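Local structure of phosphoserine aminotransferase SerC (Cytophaga hutchinsonii ATCC 33406, 3FFR) at residues I6-P17 against R338-Q349; A162-L172 against K181-V189. The protein probably catalyses the pyridoxal-phosphate-dependent transamination that makes phosphoserine in serine biosynthesis. All coordinates share one frame; numbering follows the deposited sequence.

Interaction 1 (I6-P17 against R338-Q349); sequences IYFTPGPSELYP and RIANFPAHSLEQ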
# COMPACT_ATOMS: atom_id res chain seq x y z
N ILE A 6 -17.14 19.39 6.13
CA ILE A 6 -17.34 18.63 4.89
C ILE A 6 -16.29 19.12 3.89
O ILE A 6 -16.20 20.31 3.58
CB ILE A 6 -18.77 18.80 4.34
CG1 ILE A 6 -19.78 18.42 5.44
CG2 ILE A 6 -18.99 18.00 3.03
CD1 ILE A 6 -19.60 17.00 6.00
N TYR A 7 -15.52 18.16 3.38
CA TYR A 7 -14.40 18.47 2.50
C TYR A 7 -14.70 18.23 1.02
O TYR A 7 -14.86 17.09 0.61
CB TYR A 7 -13.19 17.60 2.91
CG TYR A 7 -12.58 17.91 4.25
CD1 TYR A 7 -13.20 17.54 5.43
CD2 TYR A 7 -11.34 18.53 4.33
CE1 TYR A 7 -12.63 17.82 6.64
CE2 TYR A 7 -10.77 18.80 5.53
CZ TYR A 7 -11.41 18.44 6.69
OH TYR A 7 -10.81 18.72 7.90
N PHE A 8 -14.75 19.32 0.24
CA PHE A 8 -14.92 19.21 -1.19
C PHE A 8 -13.55 19.30 -1.85
O PHE A 8 -13.34 20.00 -2.84
CB PHE A 8 -15.85 20.32 -1.72
CG PHE A 8 -17.24 20.28 -1.13
CD1 PHE A 8 -18.24 19.55 -1.74
CD2 PHE A 8 -17.53 20.97 0.04
CE1 PHE A 8 -19.52 19.51 -1.23
CE2 PHE A 8 -18.80 20.94 0.57
CZ PHE A 8 -19.81 20.21 -0.06
N THR A 9 -12.62 18.52 -1.29
CA THR A 9 -11.23 18.47 -1.75
C THR A 9 -11.04 17.25 -2.71
O THR A 9 -11.68 16.22 -2.55
CB THR A 9 -10.27 18.38 -0.56
OG1 THR A 9 -10.75 17.32 0.27
CG2 THR A 9 -10.25 19.68 0.23
N PRO A 10 -10.18 17.40 -3.71
CA PRO A 10 -10.15 16.38 -4.78
C PRO A 10 -9.30 15.15 -4.59
O PRO A 10 -8.77 14.63 -5.56
CB PRO A 10 -9.70 17.18 -6.00
CG PRO A 10 -8.79 18.22 -5.41
CD PRO A 10 -9.49 18.64 -4.13
N GLY A 11 -9.18 14.71 -3.36
CA GLY A 11 -8.52 13.44 -3.02
C GLY A 11 -7.23 13.54 -2.24
O GLY A 11 -6.30 14.22 -2.66
N PRO A 12 -7.21 12.97 -1.01
CA PRO A 12 -8.32 12.40 -0.27
C PRO A 12 -9.51 13.33 -0.20
O PRO A 12 -9.39 14.52 -0.51
CB PRO A 12 -7.72 12.20 1.13
CG PRO A 12 -6.25 11.98 0.86
CD PRO A 12 -5.96 12.95 -0.23
N SER A 13 -10.66 12.78 0.16
CA SER A 13 -11.88 13.57 0.20
C SER A 13 -12.87 12.99 1.20
O SER A 13 -12.58 12.00 1.89
CB SER A 13 -12.53 13.68 -1.19
OG SER A 13 -13.49 14.74 -1.27
N GLU A 14 -14.04 13.59 1.26
CA GLU A 14 -15.09 13.14 2.15
C GLU A 14 -15.32 11.62 1.94
O GLU A 14 -15.44 11.14 0.81
CB GLU A 14 -16.36 13.95 1.89
CG GLU A 14 -17.42 13.90 2.94
CD GLU A 14 -17.01 14.49 4.29
OE1 GLU A 14 -16.12 15.37 4.41
OE2 GLU A 14 -17.65 14.04 5.25
N LEU A 15 -15.34 10.84 3.03
CA LEU A 15 -15.59 9.40 2.90
C LEU A 15 -17.05 9.14 2.49
O LEU A 15 -17.98 9.87 2.86
CB LEU A 15 -15.24 8.63 4.18
CG LEU A 15 -13.82 8.84 4.71
CD1 LEU A 15 -13.55 7.89 5.91
CD2 LEU A 15 -12.76 8.61 3.64
N TYR A 16 -17.22 8.08 1.73
CA TYR A 16 -18.54 7.66 1.32
C TYR A 16 -19.35 7.53 2.64
O TYR A 16 -18.82 7.09 3.67
CB TYR A 16 -18.48 6.36 0.51
CG TYR A 16 -19.72 6.13 -0.28
CD1 TYR A 16 -19.91 6.77 -1.51
CD2 TYR A 16 -20.72 5.28 0.17
CE1 TYR A 16 -21.06 6.57 -2.25
CE2 TYR A 16 -21.87 5.09 -0.57
CZ TYR A 16 -22.04 5.74 -1.77
OH TYR A 16 -23.21 5.56 -2.51
N PRO A 17 -20.63 7.93 2.62
CA PRO A 17 -21.35 8.07 3.88
C PRO A 17 -21.53 6.81 4.71
O PRO A 17 -21.76 6.87 5.93
CB PRO A 17 -22.71 8.67 3.46
CG PRO A 17 -22.84 8.37 2.04
CD PRO A 17 -21.45 8.36 1.47
N ARG A 338 -10.62 24.25 -6.46
CA ARG A 338 -10.97 22.95 -7.03
C ARG A 338 -12.03 22.35 -6.11
O ARG A 338 -11.79 22.11 -4.92
CB ARG A 338 -9.74 22.07 -7.11
CG ARG A 338 -8.56 22.69 -7.87
CD ARG A 338 -7.50 21.64 -8.16
NE ARG A 338 -6.75 21.27 -6.95
CZ ARG A 338 -6.05 20.17 -6.81
NH1 ARG A 338 -6.05 19.24 -7.77
NH2 ARG A 338 -5.42 19.93 -5.68
N ILE A 339 -13.22 22.17 -6.68
CA ILE A 339 -14.37 21.63 -5.96
C ILE A 339 -14.62 20.19 -6.37
O ILE A 339 -15.01 19.92 -7.50
CB ILE A 339 -15.64 22.47 -6.21
CG1 ILE A 339 -15.46 23.93 -5.79
CG2 ILE A 339 -16.83 21.86 -5.45
CD1 ILE A 339 -16.60 24.88 -6.24
N ALA A 340 -14.35 19.27 -5.45
CA ALA A 340 -14.61 17.86 -5.67
C ALA A 340 -16.13 17.65 -5.66
O ALA A 340 -16.85 18.21 -4.82
CB ALA A 340 -13.93 16.98 -4.61
N ASN A 341 -16.58 16.88 -6.63
CA ASN A 341 -17.98 16.47 -6.78
C ASN A 341 -17.98 14.97 -6.96
O ASN A 341 -18.04 14.46 -8.07
CB ASN A 341 -18.64 17.17 -7.97
CG ASN A 341 -20.03 16.59 -8.33
OD1 ASN A 341 -20.78 16.08 -7.46
ND2 ASN A 341 -20.38 16.67 -9.61
N PHE A 342 -17.86 14.28 -5.83
CA PHE A 342 -17.73 12.82 -5.78
C PHE A 342 -19.03 12.17 -5.23
O PHE A 342 -19.86 12.88 -4.62
CB PHE A 342 -16.55 12.41 -4.89
CG PHE A 342 -15.20 12.93 -5.35
CD1 PHE A 342 -14.99 13.29 -6.65
CD2 PHE A 342 -14.11 12.92 -4.48
CE1 PHE A 342 -13.74 13.71 -7.08
CE2 PHE A 342 -12.87 13.32 -4.90
CZ PHE A 342 -12.70 13.72 -6.23
N PRO A 343 -19.20 10.84 -5.40
CA PRO A 343 -20.44 10.22 -4.90
C PRO A 343 -20.69 10.48 -3.43
O PRO A 343 -21.85 10.54 -3.00
CB PRO A 343 -20.25 8.74 -5.22
CG PRO A 343 -19.44 8.80 -6.53
CD PRO A 343 -18.46 9.92 -6.29
N ALA A 344 -19.61 10.67 -2.68
CA ALA A 344 -19.70 10.92 -1.21
C ALA A 344 -20.35 12.22 -0.88
O ALA A 344 -20.83 12.43 0.24
CB ALA A 344 -18.31 10.90 -0.55
N HIS A 345 -20.34 13.12 -1.85
CA HIS A 345 -20.95 14.46 -1.66
C HIS A 345 -22.40 14.40 -2.10
O HIS A 345 -22.70 14.03 -3.23
CB HIS A 345 -20.19 15.52 -2.48
CG HIS A 345 -18.74 15.59 -2.15
ND1 HIS A 345 -17.75 15.14 -2.99
CD2 HIS A 345 -18.10 16.06 -1.04
CE1 HIS A 345 -16.57 15.30 -2.41
NE2 HIS A 345 -16.75 15.85 -1.23
N SER A 346 -23.31 14.72 -1.19
CA SER A 346 -24.73 14.69 -1.54
C SER A 346 -25.17 15.98 -2.17
O SER A 346 -24.53 17.03 -2.07
CB SER A 346 -25.59 14.47 -0.31
OG SER A 346 -25.46 15.58 0.57
N LEU A 347 -26.32 15.87 -2.80
CA LEU A 347 -26.98 17.01 -3.44
C LEU A 347 -27.20 18.10 -2.40
O LEU A 347 -26.96 19.29 -2.65
CB LEU A 347 -28.30 16.58 -4.05
CG LEU A 347 -29.08 17.66 -4.81
CD1 LEU A 347 -28.26 18.18 -5.97
CD2 LEU A 347 -30.42 17.11 -5.30
N GLU A 348 -27.60 17.69 -1.20
CA GLU A 348 -27.90 18.70 -0.18
C GLU A 348 -26.63 19.39 0.27
O GLU A 348 -26.66 20.59 0.50
CB GLU A 348 -28.70 18.17 1.01
CG GLU A 348 -29.03 19.28 2.03
CD GLU A 348 -29.55 20.59 1.40
OE1 GLU A 348 -30.54 20.56 0.61
OE2 GLU A 348 -28.99 21.67 1.72
N GLN A 349 -25.54 18.64 0.35
CA GLN A 349 -24.25 19.22 0.74
C GLN A 349 -23.78 20.25 -0.31
O GLN A 349 -23.33 21.35 0.02
CB GLN A 349 -23.19 18.14 0.93
CG GLN A 349 -23.39 17.33 2.22
CD GLN A 349 -22.49 16.10 2.31
OE1 GLN A 349 -22.18 15.49 1.30
NE2 GLN A 349 -22.13 15.71 3.54
O HOH W 1 -20.20 13.52 4.45
O HOH W 2 -20.24 11.38 2.78
O HOH W 3 -23.61 8.09 -3.93
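His-345 reaches across to the 6-17 segment with its imidazole and donates from NE2 to Tyr-7 O (2.9 Å, N-H...O 162°), the oxygen lying close to the ring plane. Its ND1 accepts from Phe-342 N at 3.0 Å, so both ring nitrogens are used, holding the ring against rotation. CG stands anti to the carbonyl carbon (chi1 -57°), which carries the imidazole alongside Phe-8, its CD2 next to Phe-8 CD1; the two planes are 21° apart, but the rings barely overlap. Replacing His-345 by an alanine would probably leave Tyr-7 O and Phe-342 N without these partners and open a gap beside Phe-8.

Packing is close around Ala-340. Its N donates to Phe-8 O (2.9 Å, from above the carbonyl plane), while CB approaches Thr-9 O to 3.1 Å. Ser-13 CB meets Phe-342 CD2 at the ring edge (3.7 Å), and Pro-10 CG sits centrally over one face of the Arg-338 guanidinium, which is bonded to Thr-141 and Ala-327.

The partly exposed Ile-6 and Gln-349, with the exposed Pro-17, form the open side. Ile-6 CD1 lies 3.8 Å from Gln-349 NE2, a contact without a direct polar bond, and one water links that amide to Glu-14 OE2, which also makes a salt bridge to Lys-30 of the second subunit. Tyr-16 OH meets another water.

A Ser-346/Gln-349 capping box starts helix 347-360, and the N-terminal segment closes against the small five-stranded sheet: strand 6-8 pairs with strand 323-327 at its margin, helix 246-262 packs on Tyr-16, and helix 264-284 on Ile-339 and Pro-343.

Interaction 2 (A162-L172 against K181-V189); sequences ALIFVDAVSSL and KIDSVFFSV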
# COMPACT_ATOMS: atom_id res chain seq x y z
N ALA A 162 -1.11 -0.78 -30.29
CA ALA A 162 -0.75 -0.18 -28.98
C ALA A 162 -1.74 -0.62 -27.91
O ALA A 162 -2.92 -0.91 -28.19
CB ALA A 162 -0.73 1.33 -29.06
N LEU A 163 -1.24 -0.69 -26.67
CA LEU A 163 -2.09 -0.90 -25.52
C LEU A 163 -2.50 0.47 -25.02
O LEU A 163 -1.65 1.33 -24.78
CB LEU A 163 -1.36 -1.62 -24.39
CG LEU A 163 -0.84 -3.02 -24.73
CD1 LEU A 163 0.12 -3.45 -23.59
CD2 LEU A 163 -2.00 -4.03 -24.96
N ILE A 164 -3.80 0.67 -24.88
CA ILE A 164 -4.35 1.95 -24.40
C ILE A 164 -4.73 1.88 -22.93
O ILE A 164 -5.62 1.12 -22.52
CB ILE A 164 -5.55 2.44 -25.27
CG1 ILE A 164 -5.13 2.58 -26.73
CG2 ILE A 164 -6.08 3.80 -24.75
CD1 ILE A 164 -6.29 2.92 -27.70
N PHE A 165 -4.05 2.71 -22.15
CA PHE A 165 -4.25 2.85 -20.68
C PHE A 165 -4.88 4.18 -20.38
O PHE A 165 -4.41 5.22 -20.84
CB PHE A 165 -2.92 2.77 -19.90
CG PHE A 165 -2.21 1.48 -20.03
CD1 PHE A 165 -1.35 1.26 -21.10
CD2 PHE A 165 -2.43 0.47 -19.11
CE1 PHE A 165 -0.72 0.01 -21.22
CE2 PHE A 165 -1.81 -0.76 -19.21
CZ PHE A 165 -0.95 -1.00 -20.29
N VAL A 166 -5.93 4.14 -19.56
CA VAL A 166 -6.61 5.37 -19.13
C VAL A 166 -6.53 5.55 -17.61
O VAL A 166 -6.94 4.70 -16.83
CB VAL A 166 -8.08 5.38 -19.59
CG1 VAL A 166 -8.74 6.73 -19.20
CG2 VAL A 166 -8.22 5.14 -21.10
N ASP A 167 -5.96 6.68 -17.22
CA ASP A 167 -5.96 7.15 -15.84
C ASP A 167 -7.32 7.79 -15.59
O ASP A 167 -7.68 8.79 -16.21
CB ASP A 167 -4.77 8.11 -15.63
CG ASP A 167 -4.69 8.70 -14.25
OD1 ASP A 167 -5.74 8.87 -13.59
OD2 ASP A 167 -3.55 9.04 -13.88
N ALA A 168 -8.12 7.14 -14.75
CA ALA A 168 -9.47 7.66 -14.34
C ALA A 168 -9.55 7.75 -12.81
O ALA A 168 -10.58 7.60 -12.19
CB ALA A 168 -10.61 6.80 -14.92
N VAL A 169 -8.38 8.00 -12.24
CA VAL A 169 -8.16 8.08 -10.82
C VAL A 169 -9.12 9.03 -10.13
O VAL A 169 -9.71 8.69 -9.10
CB VAL A 169 -6.68 8.47 -10.49
CG1 VAL A 169 -6.49 8.84 -9.01
CG2 VAL A 169 -5.70 7.34 -10.93
N SER A 170 -9.35 10.18 -10.74
CA SER A 170 -10.20 11.20 -10.11
C SER A 170 -11.56 11.32 -10.76
O SER A 170 -12.27 12.33 -10.61
CB SER A 170 -9.48 12.55 -10.04
OG SER A 170 -9.12 12.98 -11.35
N SER A 171 -11.97 10.27 -11.47
CA SER A 171 -13.28 10.29 -12.13
C SER A 171 -14.12 9.01 -12.06
O SER A 171 -15.34 9.08 -11.95
CB SER A 171 -13.13 10.71 -13.59
OG SER A 171 -12.26 9.85 -14.28
N LEU A 172 -13.51 7.83 -12.21
CA LEU A 172 -14.27 6.57 -12.16
C LEU A 172 -15.04 6.57 -10.84
O LEU A 172 -14.47 6.88 -9.80
CB LEU A 172 -13.32 5.36 -12.30
CG LEU A 172 -13.88 4.00 -12.69
CD1 LEU A 172 -14.44 4.04 -14.11
CD2 LEU A 172 -12.80 2.91 -12.59
N LYS A 181 -12.53 -0.43 -26.97
CA LYS A 181 -11.71 0.60 -27.60
C LYS A 181 -10.47 1.01 -26.82
O LYS A 181 -9.64 1.77 -27.31
CB LYS A 181 -12.56 1.80 -27.97
CG LYS A 181 -13.58 1.44 -29.02
CD LYS A 181 -14.40 2.63 -29.45
CE LYS A 181 -15.52 2.16 -30.35
NZ LYS A 181 -15.01 1.28 -31.46
N ILE A 182 -10.34 0.47 -25.62
CA ILE A 182 -9.17 0.68 -24.78
C ILE A 182 -8.73 -0.69 -24.27
O ILE A 182 -9.34 -1.72 -24.62
CB ILE A 182 -9.42 1.66 -23.63
CG1 ILE A 182 -10.49 1.11 -22.66
CG2 ILE A 182 -9.76 3.08 -24.16
CD1 ILE A 182 -10.68 1.95 -21.41
N ASP A 183 -7.67 -0.71 -23.48
CA ASP A 183 -7.16 -1.98 -22.96
C ASP A 183 -7.06 -2.03 -21.44
O ASP A 183 -6.95 -3.11 -20.85
CB ASP A 183 -5.79 -2.25 -23.58
CG ASP A 183 -5.86 -2.35 -25.12
OD1 ASP A 183 -6.38 -3.40 -25.62
OD2 ASP A 183 -5.38 -1.40 -25.80
N SER A 184 -7.14 -0.88 -20.81
CA SER A 184 -6.95 -0.82 -19.36
C SER A 184 -7.32 0.54 -18.81
O SER A 184 -7.24 1.57 -19.49
CB SER A 184 -5.45 -1.10 -19.05
OG SER A 184 -5.07 -0.94 -17.68
N VAL A 185 -7.83 0.47 -17.59
CA VAL A 185 -8.11 1.67 -16.81
C VAL A 185 -7.66 1.43 -15.38
O VAL A 185 -7.59 0.30 -14.90
CB VAL A 185 -9.61 2.07 -16.89
CG1 VAL A 185 -10.49 1.08 -16.13
CG2 VAL A 185 -9.84 3.49 -16.38
N PHE A 186 -7.31 2.51 -14.69
CA PHE A 186 -6.89 2.39 -13.30
C PHE A 186 -7.31 3.58 -12.49
O PHE A 186 -7.60 4.68 -12.98
CB PHE A 186 -5.37 2.17 -13.20
CG PHE A 186 -4.54 3.29 -13.80
CD1 PHE A 186 -4.19 3.29 -15.13
CD2 PHE A 186 -4.14 4.37 -13.02
CE1 PHE A 186 -3.43 4.31 -15.69
CE2 PHE A 186 -3.38 5.39 -13.58
CZ PHE A 186 -3.03 5.36 -14.91
N PHE A 187 -7.38 3.31 -11.20
CA PHE A 187 -7.72 4.33 -10.20
C PHE A 187 -7.17 3.97 -8.85
O PHE A 187 -6.56 2.91 -8.63
CB PHE A 187 -9.24 4.52 -10.11
CG PHE A 187 -10.03 3.30 -9.66
CD1 PHE A 187 -10.43 2.34 -10.56
CD2 PHE A 187 -10.41 3.17 -8.35
CE1 PHE A 187 -11.18 1.21 -10.15
CE2 PHE A 187 -11.15 2.05 -7.92
CZ PHE A 187 -11.54 1.08 -8.83
N SER A 188 -7.33 4.92 -7.94
CA SER A 188 -7.06 4.65 -6.52
C SER A 188 -8.31 5.06 -5.76
O SER A 188 -9.16 5.79 -6.29
CB SER A 188 -5.74 5.24 -6.03
OG SER A 188 -5.67 6.61 -6.23
N VAL A 189 -8.45 4.59 -4.54
CA VAL A 189 -9.77 4.62 -3.88
C VAL A 189 -10.19 5.87 -3.11
O VAL A 189 -11.35 5.95 -2.67
CB VAL A 189 -9.95 3.39 -2.94
CG1 VAL A 189 -9.89 2.06 -3.76
CG2 VAL A 189 -8.93 3.40 -1.75
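Two neighbouring parallel strands of the large seven-stranded sheet, 163-167 and 184-188, form this contact in the cofactor-binding core of a PLP-dependent aminotransferase. Their short axes diverge by 23°, and the parallel register pairs Phe-165 with Ser-184, Val-166 with Val-185 and Asp-167 with Phe-186. Val-166 N donates to Ser-184 O and Val-166 O accepts from Phe-186 N; Ala-168 N then donates to Phe-186 O at 3.1 Å.

Just before strand 184-188 begins, the Asp-183 carboxylate takes the N-H of Ile-164 on the anti lone pair of OD2 (2.8 Å, 169°), while Asp-183 N returns a bond to Ile-164 O. The same carboxylate makes salt bridges to Arg-156 and Arg-207, which would help to balance its buried charge.

On one face, Ile-182 CG2 touches Ile-164 CG2 at 3.8 Å and Val-166 CG2 at 4.0 Å, and Val-185 CG2 lies against Ala-168 CB. On the other, Phe-186 CG stands between the backbone N and carbonyl carbon (chi1 60°), which lays the ring face against Asp-167: Asp-167 CA makes a CH-pi contact 3.9 Å from the centroid of the Phe-186 ring, and Phe-186 CZ lies 3.3 Å from Asp-167 CB.

Asp-167 OD1 accepts from Val-169 N in an Asx turn (3.1 Å), while OD2 bonds N1 of the pyridoxal-phosphate-modified lysine at position 191. Ser-188 OG bonds that cofactor's phosphate oxygen OP2. The adjoining strand ends therefore hold two separate groups of the cofactor, its pyridine nitrogen and its phosphate; an aspartate bonded to the pyridine nitrogen is the arrangement familiar from fold type I PLP enzymes.

From the N terminus, strand 6-8 and its following loop find their partner near the far end of the chain, so interaction 1, with 320 residues between its segments, closes nearly the whole chain into one loop. Interaction 2 falls within that span and closes a far shorter one, with only eight residues between its segments; the two loops nest and do not cross. Interaction 1 brings the chain's beginning to the small five-stranded sheet and the start of helix 347-360, whereas interaction 2 joins neighbouring strands of the large sheet. Their centres are 21 Å apart, yet they meet where Phe-342 CE1 packs 4.1 Å from Ser-170 O. Gly-11 of interaction 1 also contacts a bound serine.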